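Shikimate dehydrogenase (NADP(+)) (Thermus thermophilus, PDB 1WXD) catalyses the reversible NADPH-dependent reduction of 3-dehydroshikimate to shikimate, a step on the chorismate route to the aromatic amino acids. Local coordinates at residues V84-Q89 / F240-G245. Residues are numbered along the deposited sequence; the frame is centred on the assembly and turned at random.
Sequences VNTVLQ and FRLWTG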
ATOM      1  N   VAL A  84      -4.745 -14.655  -3.790  1.00 31.44           N
ATOM      2  CA  VAL A  84      -4.820 -13.252  -3.403  1.00 25.93           C
ATOM      3  C   VAL A  84      -6.216 -12.737  -3.706  1.00 24.61           C
ATOM      4  O   VAL A  84      -6.704 -12.877  -4.829  1.00 27.12           O
ATOM      5  CB  VAL A  84      -3.787 -12.405  -4.176  1.00 24.47           C
ATOM      6  CG1 VAL A  84      -4.105 -10.924  -4.030  1.00 28.38           C
ATOM      7  CG2 VAL A  84      -2.392 -12.693  -3.650  1.00 24.40           C
ATOM      8  N   ASN A  85      -6.868 -12.156  -2.705  1.00 18.80           N
ATOM      9  CA  ASN A  85      -8.210 -11.622  -2.904  1.00 23.36           C
ATOM     10  C   ASN A  85      -8.159 -10.105  -2.813  1.00 21.88           C
ATOM     11  O   ASN A  85      -9.139  -9.423  -3.118  1.00 19.29           O
ATOM     12  CB  ASN A  85      -9.186 -12.155  -1.848  1.00 17.32           C
ATOM     13  CG  ASN A  85      -9.165 -11.339  -0.563  1.00 23.40           C
ATOM     14  OD1 ASN A  85     -10.212 -11.090   0.047  1.00 20.48           O
ATOM     15  ND2 ASN A  85      -7.977 -10.924  -0.144  1.00 18.35           N
ATOM     16  N   THR A  86      -7.014  -9.584  -2.383  1.00 15.52           N
ATOM     17  CA  THR A  86      -6.852  -8.146  -2.248  1.00 16.81           C
ATOM     18  C   THR A  86      -5.516  -7.632  -2.765  1.00 18.00           C
ATOM     19  O   THR A  86      -4.450  -8.068  -2.327  1.00 22.31           O
ATOM     20  CB  THR A  86      -7.004  -7.698  -0.783  1.00 15.24           C
ATOM     21  OG1 THR A  86      -8.290  -8.093  -0.292  1.00 20.57           O
ATOM     22  CG2 THR A  86      -6.882  -6.175  -0.682  1.00 13.69           C
ATOM     23  N   VAL A  87      -5.591  -6.690  -3.696  1.00 14.06           N
ATOM     24  CA  VAL A  87      -4.405  -6.087  -4.285  1.00 22.48           C
ATOM     25  C   VAL A  87      -4.343  -4.596  -3.975  1.00 18.61           C
ATOM     26  O   VAL A  87      -5.354  -3.894  -4.048  1.00 23.39           O
ATOM     27  CB  VAL A  87      -4.395  -6.267  -5.821  1.00 19.68           C
ATOM     28  CG1 VAL A  87      -3.181  -5.564  -6.425  1.00 17.60           C
ATOM     29  CG2 VAL A  87      -4.384  -7.743  -6.160  1.00 20.62           C
ATOM     30  N   LEU A  88      -3.151  -4.123  -3.629  1.00 22.33           N
ATOM     31  CA  LEU A  88      -2.936  -2.709  -3.327  1.00 19.08           C
ATOM     32  C   LEU A  88      -1.974  -2.120  -4.352  1.00 23.15           C
ATOM     33  O   LEU A  88      -0.932  -2.713  -4.636  1.00 21.44           O
ATOM     34  CB  LEU A  88      -2.329  -2.542  -1.932  1.00 16.00           C
ATOM     35  CG  LEU A  88      -1.694  -1.176  -1.638  1.00 16.90           C
ATOM     36  CD1 LEU A  88      -2.782  -0.116  -1.458  1.00 10.90           C
ATOM     37  CD2 LEU A  88      -0.847  -1.274  -0.384  1.00 14.70           C
ATOM     38  N   GLN A  89      -2.325  -0.963  -4.905  1.00 18.73           N
ATOM     39  CA  GLN A  89      -1.464  -0.299  -5.873  1.00 20.38           C
ATOM     40  C   GLN A  89      -0.864   0.957  -5.259  1.00 21.82           C
ATOM     41  O   GLN A  89      -1.580   1.821  -4.750  1.00 21.49           O
ATOM     42  CB  GLN A  89      -2.244   0.067  -7.142  1.00 22.78           C
ATOM     43  CG  GLN A  89      -1.420   0.790  -8.215  1.00 14.87           C
ATOM     44  CD  GLN A  89      -1.249   2.281  -7.943  1.00 22.35           C
ATOM     45  OE1 GLN A  89      -0.153   2.746  -7.620  1.00 24.27           O
ATOM     46  NE2 GLN A  89      -2.334   3.037  -8.078  1.00 18.96           N
ATOM     47  N   PHE A 240     -10.316  -2.784   2.819  1.00 15.11           N
ATOM     48  CA  PHE A 240     -10.430  -1.326   2.825  1.00 20.69           C
ATOM     49  C   PHE A 240      -9.353  -0.696   3.705  1.00 19.64           C
ATOM     50  O   PHE A 240      -8.775   0.332   3.348  1.00 16.83           O
ATOM     51  CB  PHE A 240     -11.809  -0.885   3.329  1.00 17.15           C
ATOM     52  CG  PHE A 240     -12.193   0.506   2.889  1.00 17.34           C
ATOM     53  CD1 PHE A 240     -12.790   0.713   1.653  1.00 19.49           C
ATOM     54  CD2 PHE A 240     -11.915   1.614   3.688  1.00 22.42           C
ATOM     55  CE1 PHE A 240     -13.105   1.995   1.210  1.00 15.47           C
ATOM     56  CE2 PHE A 240     -12.225   2.903   3.254  1.00 25.19           C
ATOM     57  CZ  PHE A 240     -12.824   3.092   2.008  1.00 20.85           C
ATOM     58  N   ARG A 241      -9.093  -1.311   4.857  1.00 16.02           N
ATOM     59  CA  ARG A 241      -8.070  -0.801   5.770  1.00 20.97           C
ATOM     60  C   ARG A 241      -6.712  -0.952   5.085  1.00 16.57           C
ATOM     61  O   ARG A 241      -5.847  -0.089   5.186  1.00 23.63           O
ATOM     62  CB  ARG A 241      -8.074  -1.582   7.087  1.00 19.41           C
ATOM     63  CG  ARG A 241      -7.200  -0.942   8.161  1.00 27.91           C
ATOM     64  CD  ARG A 241      -6.406  -1.985   8.934  1.00 34.71           C
ATOM     65  NE  ARG A 241      -7.138  -2.507  10.084  1.00 42.40           N
ATOM     66  CZ  ARG A 241      -7.086  -3.768  10.514  1.00 47.47           C
ATOM     67  NH1 ARG A 241      -6.337  -4.671   9.885  1.00 37.99           N
ATOM     68  NH2 ARG A 241      -7.768  -4.120  11.595  1.00 46.73           N
ATOM     69  N   LEU A 242      -6.536  -2.065   4.388  1.00 16.06           N
ATOM     70  CA  LEU A 242      -5.308  -2.322   3.663  1.00 19.37           C
ATOM     71  C   LEU A 242      -5.042  -1.161   2.722  1.00 18.44           C
ATOM     72  O   LEU A 242      -3.946  -0.592   2.701  1.00 17.31           O
ATOM     73  CB  LEU A 242      -5.450  -3.607   2.862  1.00 27.22           C
ATOM     74  CG  LEU A 242      -4.521  -4.770   3.172  1.00 32.72           C
ATOM     75  CD1 LEU A 242      -4.215  -4.860   4.666  1.00 41.81           C
ATOM     76  CD2 LEU A 242      -5.192  -6.029   2.668  1.00 28.94           C
ATOM     77  N   TRP A 243      -6.066  -0.815   1.950  1.00 18.74           N
ATOM     78  CA  TRP A 243      -5.986   0.261   0.973  1.00 17.51           C
ATOM     79  C   TRP A 243      -5.843   1.682   1.518  1.00 20.95           C
ATOM     80  O   TRP A 243      -5.126   2.504   0.943  1.00 20.98           O
ATOM     81  CB  TRP A 243      -7.226   0.230   0.065  1.00 16.95           C
ATOM     82  CG  TRP A 243      -7.385  -1.019  -0.738  1.00 13.00           C
ATOM     83  CD1 TRP A 243      -6.390  -1.766  -1.303  1.00 18.52           C
ATOM     84  CD2 TRP A 243      -8.617  -1.652  -1.097  1.00 17.40           C
ATOM     85  NE1 TRP A 243      -6.928  -2.826  -1.990  1.00 23.96           N
ATOM     86  CE2 TRP A 243      -8.293  -2.781  -1.881  1.00 16.21           C
ATOM     87  CE3 TRP A 243      -9.964  -1.376  -0.832  1.00 17.53           C
ATOM     88  CZ2 TRP A 243      -9.271  -3.637  -2.407  1.00 19.51           C
ATOM     89  CZ3 TRP A 243     -10.937  -2.226  -1.354  1.00 22.60           C
ATOM     90  CH2 TRP A 243     -10.583  -3.343  -2.131  1.00 15.64           C
ATOM     91  N   THR A 244      -6.521   1.975   2.619  1.00 17.57           N
ATOM     92  CA  THR A 244      -6.494   3.329   3.149  1.00 21.64           C
ATOM     93  C   THR A 244      -5.948   3.528   4.550  1.00 26.46           C
ATOM     94  O   THR A 244      -5.484   4.621   4.877  1.00 28.53           O
ATOM     95  CB  THR A 244      -7.902   3.920   3.135  1.00 12.34           C
ATOM     96  OG1 THR A 244      -8.706   3.242   4.111  1.00 12.83           O
ATOM     97  CG2 THR A 244      -8.535   3.749   1.758  1.00 13.46           C
ATOM     98  N   GLY A 245      -6.030   2.491   5.378  1.00 20.90           N
ATOM     99  CA  GLY A 245      -5.562   2.601   6.745  1.00 21.18           C
ATOM    100  C   GLY A 245      -6.748   2.843   7.662  1.00 24.82           C
ATOM    101  O   GLY A 245      -6.596   3.031   8.870  1.00 22.88           O
TER
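Trp243 reaches from the last turn of helix 229-244 to strand 86-90, packing this helix onto the mixed sheet of the substrate-binding domain. Its NE1 donates a hydrogen bond of 2.8 Å to Val87 O. The bond is bent, 146° at the hydrogen, and the indole nitrogen approaches from above the carbonyl plane. CG of Trp243 stands anti to its carbonyl carbon (chi1 -62°), which carries the indole toward the strand.

Two strand side chains meet the indole. Leu88 CD1 lies at its edge, 4.0 Å from Trp243 CD1, the two side chains running past each other in opposite senses. Thr86 CG2 comes obliquely, 3.6 Å from Trp243 NE1, and also touches Leu242 CD2 at 3.8 Å. A phenylalanine in place of Trp243 would probably leave Val87 O without this donor and Thr86 CG2 with less to pack against.

Farther out, Phe4 stacks on the indole, while Leu88 packs on Leu88 of the second subunit, placing the contact at the dimer interface. The strand also leads out of the shikimate site: Asn85, which binds shikimate, precedes Thr86 in a classic beta bulge opposite Phe97. With its methyl turned to the helix, anti to the backbone N, Thr86 directs OG1 elsewhere, into hydrogen bonds with Asn58 OD1 and Thr99 OG1.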